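Local structure of receptor-type adenylate cyclase gresag 4.3 (Trypanosoma brucei, 1FX4) at residues E21-L26 against V60-M65; F17-S22 against R166-A171; P31-D36 against W90-V95. The protein catalyses, through its class III cyclase domain, magnesium-dependent conversion of ATP to cyclic AMP and diphosphate, and could also serve as a receptor for an unidentified ligand. All blocks are in the same frame, centred on the assembly; numbering follows the deposited sequence.

Contact 1 of 3, residues E21-L26 against V60-M65. With MG (magnesium ion), chain B.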
loop_
_atom_site.group_PDB
_atom_site.type_symbol
_atom_site.label_atom_id
_atom_site.label_comp_id
_atom_site.label_asym_id
_atom_site.label_seq_id
_atom_site.Cartn_x
_atom_site.Cartn_y
_atom_site.Cartn_z
ATOM N N GLU A 21 11.296 1.012 -8.359
ATOM C CA GLU A 21 11.077 2.087 -9.299
ATOM C C GLU A 21 10.325 1.576 -10.517
ATOM O O GLU A 21 10.611 0.492 -11.033
ATOM C CB GLU A 21 12.393 2.713 -9.745
ATOM C CG GLU A 21 12.154 3.936 -10.610
ATOM C CD GLU A 21 13.419 4.591 -11.073
ATOM O OE1 GLU A 21 13.705 5.705 -10.591
ATOM O OE2 GLU A 21 14.124 4.003 -11.919
ATOM N N SER A 22 9.314 2.339 -10.926
ATOM C CA SER A 22 8.514 2.003 -12.108
ATOM C C SER A 22 7.883 0.630 -12.074
ATOM O O SER A 22 7.676 0.032 -13.130
ATOM C CB SER A 22 9.384 2.076 -13.363
ATOM O OG SER A 22 9.751 3.400 -13.623
ATOM N N SER A 23 7.543 0.124 -10.893
ATOM C CA SER A 23 6.959 -1.211 -10.851
ATOM C C SER A 23 5.627 -1.294 -11.594
ATOM O O SER A 23 5.329 -2.297 -12.227
ATOM C CB SER A 23 6.813 -1.727 -9.422
ATOM O OG SER A 23 5.915 -0.951 -8.663
ATOM N N THR A 24 4.838 -0.234 -11.525
ATOM C CA THR A 24 3.550 -0.235 -12.216
ATOM C C THR A 24 3.754 -0.444 -13.720
ATOM O O THR A 24 3.158 -1.339 -14.317
ATOM C CB THR A 24 2.790 1.062 -11.922
ATOM O OG1 THR A 24 2.518 1.118 -10.521
ATOM C CG2 THR A 24 1.479 1.091 -12.661
ATOM N N ALA A 25 4.658 0.329 -14.309
ATOM C CA ALA A 25 4.962 0.220 -15.737
ATOM C C ALA A 25 5.592 -1.135 -16.080
ATOM O O ALA A 25 5.382 -1.667 -17.167
ATOM C CB ALA A 25 5.871 1.356 -16.169
ATOM N N LEU A 26 6.373 -1.692 -15.152
ATOM C CA LEU A 26 6.980 -2.998 -15.374
ATOM C C LEU A 26 5.909 -4.085 -15.350
ATOM O O LEU A 26 5.966 -5.039 -16.136
ATOM C CB LEU A 26 8.060 -3.291 -14.313
ATOM C CG LEU A 26 9.313 -2.419 -14.428
ATOM C CD1 LEU A 26 10.304 -2.772 -13.288
ATOM C CD2 LEU A 26 9.967 -2.670 -15.770
ATOM N N VAL A 60 3.795 -2.826 1.597
ATOM C CA VAL A 60 2.651 -2.186 0.927
ATOM C C VAL A 60 2.996 -2.287 -0.549
ATOM O O VAL A 60 3.836 -1.540 -1.046
ATOM C CB VAL A 60 2.492 -0.707 1.318
ATOM C CG1 VAL A 60 1.250 -0.112 0.643
ATOM C CG2 VAL A 60 2.360 -0.563 2.837
ATOM N N GLY A 61 2.371 -3.241 -1.231
ATOM C CA GLY A 61 2.673 -3.459 -2.636
ATOM C C GLY A 61 4.089 -3.998 -2.619
ATOM O O GLY A 61 4.392 -4.892 -1.821
ATOM N N ASP A 62 4.982 -3.426 -3.417
ATOM C CA ASP A 62 6.358 -3.899 -3.395
ATOM C C ASP A 62 7.233 -3.000 -2.543
ATOM O O ASP A 62 8.458 -3.001 -2.668
ATOM C CB ASP A 62 6.916 -4.039 -4.805
ATOM C CG ASP A 62 6.404 -2.981 -5.743
ATOM O OD1 ASP A 62 6.288 -1.810 -5.330
ATOM O OD2 ASP A 62 6.114 -3.330 -6.903
ATOM N N SER A 63 6.590 -2.215 -1.688
ATOM C CA SER A 63 7.295 -1.306 -0.803
ATOM C C SER A 63 7.535 -1.939 0.564
ATOM O O SER A 63 6.655 -2.621 1.100
ATOM C CB SER A 63 6.490 -0.023 -0.624
ATOM O OG SER A 63 7.078 0.799 0.363
ATOM N N PHE A 64 8.725 -1.734 1.117
ATOM C CA PHE A 64 9.043 -2.259 2.445
ATOM C C PHE A 64 9.239 -1.104 3.410
ATOM O O PHE A 64 9.729 -0.034 3.035
ATOM C CB PHE A 64 10.354 -3.070 2.444
ATOM C CG PHE A 64 10.170 -4.531 2.186
ATOM C CD1 PHE A 64 10.134 -5.014 0.883
ATOM C CD2 PHE A 64 10.053 -5.427 3.243
ATOM C CE1 PHE A 64 9.985 -6.382 0.631
ATOM C CE2 PHE A 64 9.905 -6.802 3.002
ATOM C CZ PHE A 64 9.871 -7.276 1.698
ATOM N N MET A 65 8.813 -1.316 4.647
ATOM C CA MET A 65 9.049 -0.352 5.704
ATOM C C MET A 65 9.828 -1.190 6.713
ATOM O O MET A 65 9.339 -2.227 7.189
ATOM C CB MET A 65 7.758 0.132 6.335
ATOM C CG MET A 65 8.017 1.148 7.437
ATOM S SD MET A 65 6.495 1.711 8.196
ATOM C CE MET A 65 7.161 2.666 9.583
HETATM MG MG MG B . 5.366 0.371 -5.107
HETATM O O HOH W 1 6.799 1.249 -6.897
HETATM O O HOH W 2 4.099 0.499 -2.961
HETATM O O HOH W 3 4.566 2.675 -5.336
#
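D62 meets S23 across this buried contact, and its carboxylate is divided between a metal ion and a serine. CB packs on I20. Chi1 (35°) swings the carboxylate toward the metal, and chi2 (40°) turns OD1 to the ion and OD2 to S23. D62 OD1 binds the magnesium ion at 2.4 Å. OD2 faces the start of helix 23-29: S23 OG lies 3.0 Å from D62 OD2, a weak hydrogen bond whose proton has another acceptor within reach, and S23 CB sits alongside, 3.1 Å from D62 OD2. S23 OG is also 3.0 Å from water 1, a magnesium ligand, so the serine touches both the first-shell carboxylate and the first-shell water. Segment 60-65 holds the type II' turn (V60 to S63, G61 at phi 68°) of the hairpin of strands 55-60 and 63-68, and the start of the second strand. The turn is closed by S63 N to V60 O at 2.9 Å, and V60 O also takes a proton from metal-bound water 2. D19 completes the observed metal site. The chemistry implies a loose second-shell role: S23 probably helps position D62 and water 1, the metal holds OD1, and the weak serine bond may limit rotation about CB-CG.

Contact 2 of 3, residues F17-S22 against R166-A171. With MG (magnesium ion), chain B.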
loop_
_atom_site.group_PDB
_atom_site.type_symbol
_atom_site.label_atom_id
_atom_site.label_comp_id
_atom_site.label_asym_id
_atom_site.label_seq_id
_atom_site.Cartn_x
_atom_site.Cartn_y
_atom_site.Cartn_z
ATOM N N PHE A 17 12.646 3.037 4.082
ATOM C CA PHE A 17 11.520 2.805 3.192
ATOM C C PHE A 17 12.103 2.436 1.832
ATOM O O PHE A 17 13.087 3.022 1.397
ATOM C CB PHE A 17 10.618 4.044 3.054
ATOM C CG PHE A 17 9.585 4.162 4.142
ATOM C CD1 PHE A 17 9.893 4.795 5.331
ATOM C CD2 PHE A 17 8.305 3.647 3.966
ATOM C CE1 PHE A 17 8.934 4.920 6.336
ATOM C CE2 PHE A 17 7.340 3.772 4.973
ATOM C CZ PHE A 17 7.663 4.411 6.153
ATOM N N THR A 18 11.513 1.441 1.180
ATOM C CA THR A 18 11.971 1.033 -0.140
ATOM C C THR A 18 10.800 0.923 -1.077
ATOM O O THR A 18 9.669 0.750 -0.637
ATOM C CB THR A 18 12.619 -0.362 -0.130
ATOM O OG1 THR A 18 11.610 -1.374 0.023
ATOM C CG2 THR A 18 13.642 -0.485 1.006
ATOM N N ASP A 19 11.074 1.030 -2.369
ATOM C CA ASP A 19 10.040 0.819 -3.351
ATOM C C ASP A 19 10.716 0.474 -4.657
ATOM O O ASP A 19 11.863 0.872 -4.886
ATOM C CB ASP A 19 9.140 2.039 -3.512
ATOM C CG ASP A 19 7.730 1.656 -3.945
ATOM O OD1 ASP A 19 7.518 0.491 -4.329
ATOM O OD2 ASP A 19 6.828 2.508 -3.880
ATOM N N ILE A 20 10.026 -0.290 -5.494
ATOM C CA ILE A 20 10.578 -0.665 -6.779
ATOM C C ILE A 20 10.259 0.458 -7.752
ATOM O O ILE A 20 9.088 0.828 -7.931
ATOM C CB ILE A 20 9.977 -1.971 -7.297
ATOM C CG1 ILE A 20 10.351 -3.129 -6.362
ATOM C CG2 ILE A 20 10.506 -2.267 -8.701
ATOM C CD1 ILE A 20 9.789 -4.452 -6.833
ATOM N N GLU A 21 11.296 1.012 -8.359
ATOM C CA GLU A 21 11.077 2.087 -9.299
ATOM C C GLU A 21 10.325 1.576 -10.517
ATOM O O GLU A 21 10.611 0.492 -11.033
ATOM C CB GLU A 21 12.393 2.713 -9.745
ATOM C CG GLU A 21 12.154 3.936 -10.610
ATOM C CD GLU A 21 13.419 4.591 -11.073
ATOM O OE1 GLU A 21 13.705 5.705 -10.591
ATOM O OE2 GLU A 21 14.124 4.003 -11.919
ATOM N N SER A 22 9.314 2.339 -10.926
ATOM C CA SER A 22 8.514 2.003 -12.108
ATOM C C SER A 22 7.883 0.630 -12.074
ATOM O O SER A 22 7.676 0.032 -13.130
ATOM C CB SER A 22 9.384 2.076 -13.363
ATOM O OG SER A 22 9.751 3.400 -13.623
ATOM N N ARG A 166 9.072 10.247 2.909
ATOM C CA ARG A 166 9.274 11.264 1.891
ATOM C C ARG A 166 10.696 11.272 1.342
ATOM O O ARG A 166 10.914 11.621 0.190
ATOM C CB ARG A 166 8.811 12.632 2.396
ATOM C CG ARG A 166 7.285 12.667 2.477
ATOM C CD ARG A 166 6.758 13.876 3.195
ATOM N NE ARG A 166 7.376 14.041 4.510
ATOM C CZ ARG A 166 6.735 14.482 5.587
ATOM N NH1 ARG A 166 5.448 14.802 5.514
ATOM N NH2 ARG A 166 7.387 14.628 6.733
ATOM N N THR A 167 11.645 10.785 2.138
ATOM C CA THR A 167 13.036 10.711 1.694
ATOM C C THR A 167 13.113 9.626 0.616
ATOM O O THR A 167 13.724 9.816 -0.435
ATOM C CB THR A 167 13.972 10.389 2.872
ATOM O OG1 THR A 167 13.979 11.504 3.768
ATOM C CG2 THR A 167 15.395 10.129 2.391
ATOM N N GLU A 168 12.437 8.510 0.861
ATOM C CA GLU A 168 12.399 7.426 -0.106
ATOM C C GLU A 168 11.696 7.905 -1.374
ATOM O O GLU A 168 12.137 7.613 -2.490
ATOM C CB GLU A 168 11.637 6.224 0.462
ATOM C CG GLU A 168 11.374 5.089 -0.542
ATOM C CD GLU A 168 10.073 5.253 -1.323
ATOM O OE1 GLU A 168 9.989 4.734 -2.437
ATOM O OE2 GLU A 168 9.125 5.887 -0.840
ATOM N N SER A 169 10.616 8.661 -1.208
ATOM C CA SER A 169 9.860 9.121 -2.379
ATOM C C SER A 169 10.675 9.959 -3.357
ATOM O O SER A 169 10.433 9.902 -4.562
ATOM C CB SER A 169 8.568 9.853 -1.969
ATOM O OG SER A 169 8.821 11.211 -1.619
ATOM N N VAL A 170 11.671 10.690 -2.868
ATOM C CA VAL A 170 12.484 11.510 -3.757
ATOM C C VAL A 170 13.707 10.772 -4.327
ATOM O O VAL A 170 14.374 11.270 -5.239
ATOM C CB VAL A 170 12.906 12.845 -3.102
ATOM C CG1 VAL A 170 11.666 13.584 -2.584
ATOM C CG2 VAL A 170 13.898 12.614 -1.973
ATOM N N ALA A 171 13.997 9.587 -3.793
ATOM C CA ALA A 171 15.130 8.810 -4.283
ATOM C C ALA A 171 14.758 8.136 -5.596
ATOM O O ALA A 171 13.600 7.795 -5.828
ATOM C CB ALA A 171 15.550 7.756 -3.253
HETATM MG MG MG B . 5.366 0.371 -5.107
HETATM O O HOH W 4 6.573 4.229 -1.076
HETATM O O HOH W 5 7.483 5.032 -3.484
HETATM O O HOH W 3 4.566 2.675 -5.336
HETATM O O HOH W 1 6.799 1.249 -6.897
HETATM O O HOH W 2 4.099 0.499 -2.961
#
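E168 lays its aliphatic part over the backbone and CB of F17: E168 CB is 3.5 Å from F17 CB, and E168 CG is 3.3 Å from F17 O. The side chain then bends at chi2 (-89°), which turns the carboxylate along the strand toward the metal site and brings E168 OE1 to 3.0 Å from D19 CB. The F17 ring heads elsewhere, onto S161, A164 and A165 earlier in the same helix. Backbone geometry agrees with this lengthwise fit. Strand 17-20 and helix 166-170 run in roughly the same direction, 31° apart with axes 7.7 Å from each other, so helix 159-170 covers this face of the central sheet of the cyclase domain.

D19 uses its two oxygens differently. OD1 binds the magnesium ion at 2.3 Å and also accepts a weak bond from I20 N; OD2 receives a proton from metal-bound water 3. D62 is the other protein ligand. The carboxylate planes of D19 and E168 are 46° apart, and D19 OD2 stays 4.1 Å from E168 OE1. Water 5 bridges that gap, 2.6 Å from D19 OD2 and 2.7 Å from E168 OE1, although it has more acceptors nearby than protons to give. R135 makes long, weak ion pairs with both acids. The chemistry is therefore that of two carboxylates that cross at an angle with water 5 between them, where the metal, and more weakly R135, may ease the repulsion; the water link from E168 to the metal ligand D19 is consistent with an outer-shell position for the glutamate.

Contact 3 of 3, residues P31-D36 against W90-V95. Unlike the reference sequence in segment 90-95: V95 (reference Leu).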
loop_
_atom_site.group_PDB
_atom_site.type_symbol
_atom_site.label_atom_id
_atom_site.label_comp_id
_atom_site.label_asym_id
_atom_site.label_seq_id
_atom_site.Cartn_x
_atom_site.Cartn_y
_atom_site.Cartn_z
ATOM N N PRO A 31 3.900 -8.803 -17.408
ATOM C CA PRO A 31 3.049 -9.552 -16.473
ATOM C C PRO A 31 3.566 -10.968 -16.226
ATOM O O PRO A 31 3.267 -11.587 -15.205
ATOM C CB PRO A 31 1.694 -9.566 -17.192
ATOM C CG PRO A 31 2.089 -9.581 -18.632
ATOM C CD PRO A 31 3.178 -8.528 -18.665
ATOM N N ASP A 32 4.388 -11.439 -17.154
ATOM C CA ASP A 32 4.979 -12.772 -17.116
ATOM C C ASP A 32 6.300 -12.846 -16.351
ATOM O O ASP A 32 6.754 -13.930 -16.011
ATOM C CB ASP A 32 5.194 -13.279 -18.548
ATOM C CG ASP A 32 6.084 -12.349 -19.385
ATOM O OD1 ASP A 32 5.817 -11.123 -19.448
ATOM O OD2 ASP A 32 7.057 -12.858 -19.995
ATOM N N LEU A 33 6.931 -11.702 -16.119
ATOM C CA LEU A 33 8.204 -11.677 -15.402
ATOM C C LEU A 33 8.101 -11.108 -14.005
ATOM O O LEU A 33 8.830 -11.526 -13.105
ATOM C CB LEU A 33 9.229 -10.834 -16.160
ATOM C CG LEU A 33 9.589 -11.270 -17.575
ATOM C CD1 LEU A 33 10.531 -10.250 -18.163
ATOM C CD2 LEU A 33 10.232 -12.649 -17.555
ATOM N N MET A 34 7.214 -10.138 -13.829
ATOM C CA MET A 34 7.075 -9.478 -12.543
ATOM C C MET A 34 6.702 -10.291 -11.303
ATOM O O MET A 34 7.244 -10.025 -10.235
ATOM C CB MET A 34 6.211 -8.221 -12.662
ATOM C CG MET A 34 6.928 -7.070 -13.356
ATOM S SD MET A 34 8.402 -6.478 -12.448
ATOM C CE MET A 34 7.632 -5.442 -11.220
ATOM N N PRO A 35 5.768 -11.265 -11.407
ATOM C CA PRO A 35 5.445 -12.026 -10.193
ATOM C C PRO A 35 6.688 -12.668 -9.582
ATOM O O PRO A 35 6.909 -12.574 -8.370
ATOM C CB PRO A 35 4.460 -13.083 -10.701
ATOM C CG PRO A 35 3.739 -12.355 -11.800
ATOM C CD PRO A 35 4.879 -11.654 -12.517
ATOM N N ASP A 36 7.508 -13.273 -10.434
ATOM C CA ASP A 36 8.738 -13.931 -9.984
ATOM C C ASP A 36 9.804 -12.940 -9.534
ATOM O O ASP A 36 10.482 -13.158 -8.536
ATOM C CB ASP A 36 9.317 -14.789 -11.104
ATOM C CG ASP A 36 8.453 -15.992 -11.434
ATOM O OD1 ASP A 36 7.624 -16.409 -10.590
ATOM O OD2 ASP A 36 8.614 -16.527 -12.553
ATOM N N TRP A 90 18.814 -12.216 -12.716
ATOM C CA TRP A 90 17.366 -12.111 -12.801
ATOM C C TRP A 90 16.765 -12.996 -13.883
ATOM O O TRP A 90 15.535 -13.120 -13.982
ATOM C CB TRP A 90 16.970 -10.653 -13.025
ATOM C CG TRP A 90 17.308 -9.795 -11.853
ATOM C CD1 TRP A 90 18.489 -9.161 -11.617
ATOM C CD2 TRP A 90 16.466 -9.515 -10.731
ATOM N NE1 TRP A 90 18.441 -8.503 -10.418
ATOM C CE2 TRP A 90 17.211 -8.704 -9.852
ATOM C CE3 TRP A 90 15.156 -9.877 -10.382
ATOM C CZ2 TRP A 90 16.689 -8.243 -8.635
ATOM C CZ3 TRP A 90 14.637 -9.423 -9.180
ATOM C CH2 TRP A 90 15.406 -8.612 -8.316
ATOM N N GLU A 91 17.640 -13.598 -14.693
ATOM C CA GLU A 91 17.232 -14.503 -15.767
ATOM C C GLU A 91 16.413 -13.818 -16.848
ATOM O O GLU A 91 15.562 -14.439 -17.479
ATOM C CB GLU A 91 16.460 -15.705 -15.210
ATOM C CG GLU A 91 17.220 -16.547 -14.195
ATOM C CD GLU A 91 16.366 -17.675 -13.626
ATOM O OE1 GLU A 91 15.546 -18.239 -14.387
ATOM O OE2 GLU A 91 16.497 -17.992 -12.417
ATOM N N THR A 92 16.667 -12.532 -17.047
ATOM C CA THR A 92 15.974 -11.757 -18.065
ATOM C C THR A 92 16.663 -10.418 -18.231
ATOM O O THR A 92 17.272 -9.915 -17.289
ATOM C CB THR A 92 14.482 -11.513 -17.690
ATOM O OG1 THR A 92 13.847 -10.781 -18.740
ATOM C CG2 THR A 92 14.360 -10.699 -16.386
ATOM N N ASN A 93 16.649 -9.879 -19.443
ATOM C CA ASN A 93 17.226 -8.571 -19.643
ATOM C C ASN A 93 16.075 -7.616 -19.914
ATOM O O ASN A 93 16.282 -6.417 -20.064
ATOM C CB ASN A 93 18.227 -8.549 -20.803
ATOM C CG ASN A 93 19.211 -7.383 -20.692
ATOM O OD1 ASN A 93 20.109 -7.400 -19.844
ATOM N ND2 ASN A 93 19.024 -6.353 -21.520
ATOM N N ALA A 94 14.858 -8.160 -19.914
ATOM C CA ALA A 94 13.652 -7.384 -20.190
ATOM C C ALA A 94 13.401 -6.210 -19.239
ATOM O O ALA A 94 12.891 -5.171 -19.659
ATOM C CB ALA A 94 12.436 -8.307 -20.221
ATOM N N VAL A 95 13.748 -6.378 -17.965
ATOM C CA VAL A 95 13.540 -5.313 -16.974
ATOM C C VAL A 95 14.482 -4.137 -17.272
ATOM O O VAL A 95 14.083 -2.981 -17.213
ATOM C CB VAL A 95 13.806 -5.859 -15.567
ATOM C CG1 VAL A 95 13.604 -4.814 -14.469
ATOM C CG2 VAL A 95 12.898 -7.033 -15.196
#
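The entrance to helix 94-109, where T92 caps the first turn, receives L33 from the loop that leads into helix 34-51. The ends of L33 and T92 meet head on, spanning a CA separation of 8.2 Å. One methyl does all the close touching: L33 CD1 lies 3.4 Å from T92 OG1 and also 3.4 Å from A94 CB. The latter is tighter than usual for two carbons, evidence that the methyl is pressed into the notch between the threonine hydroxyl and the alanine. An extended chi2 (176°) carries CD1 out to that notch, while T92 CB remains 4.2 Å from L33 CD1, so the oxygen, closer than CB, is the threonine's main contact.

T92 OG1 has a structural task of its own. It accepts from A94 N at 3.0 Å with an N-H...O angle of 152°, the ST-turn geometry of a side-chain oxygen bonded to the N-H two residues on. That bond fixes the hydroxyl at the helix start, and with chi1 at -178° the oxygen stands opposite the backbone N of T92. The leucine methyl therefore rests against a capped helix end. Within the cyclase catalytic domain this is packing at the surface, away from the magnesium site.

Other residues line the edges more loosely. V95 CG2 comes to 5.0 Å from L33 CD1, while its other branch, CG1, packs on L26 of helix 23-29, which M34 also touches; V95 differs from the reference sequence, which has leucine here. H30, just before segment 31-36, packs on A94 as well. W90 lies against A37 and T40 of helix 34-51, with its NE1 hydrogen-bonded to F85 O.

Overall arrangement
From the N terminus, the end of strand 13-20 opens contact 2, and E21 and S22 are shared with contact 1. Contact 1 closes first, when the chain returns through helices 23-29 and 34-51 and strand 55-60 to 60-65. Contact 3 begins before that closure, at 31-36, and ends after it, at 90-95, so the two loops cross. Contact 2 closes last, at 166-171, and its long loop encloses contact 3. Contacts 1 and 2, with centres about 9 Å apart, join neighbouring strands of one sheet, helix 159-170 and the magnesium ion. Contact 3 ties the lead-ins of helices 34-51 and 94-109 and meets contact 1 through M34 and V95 against L26.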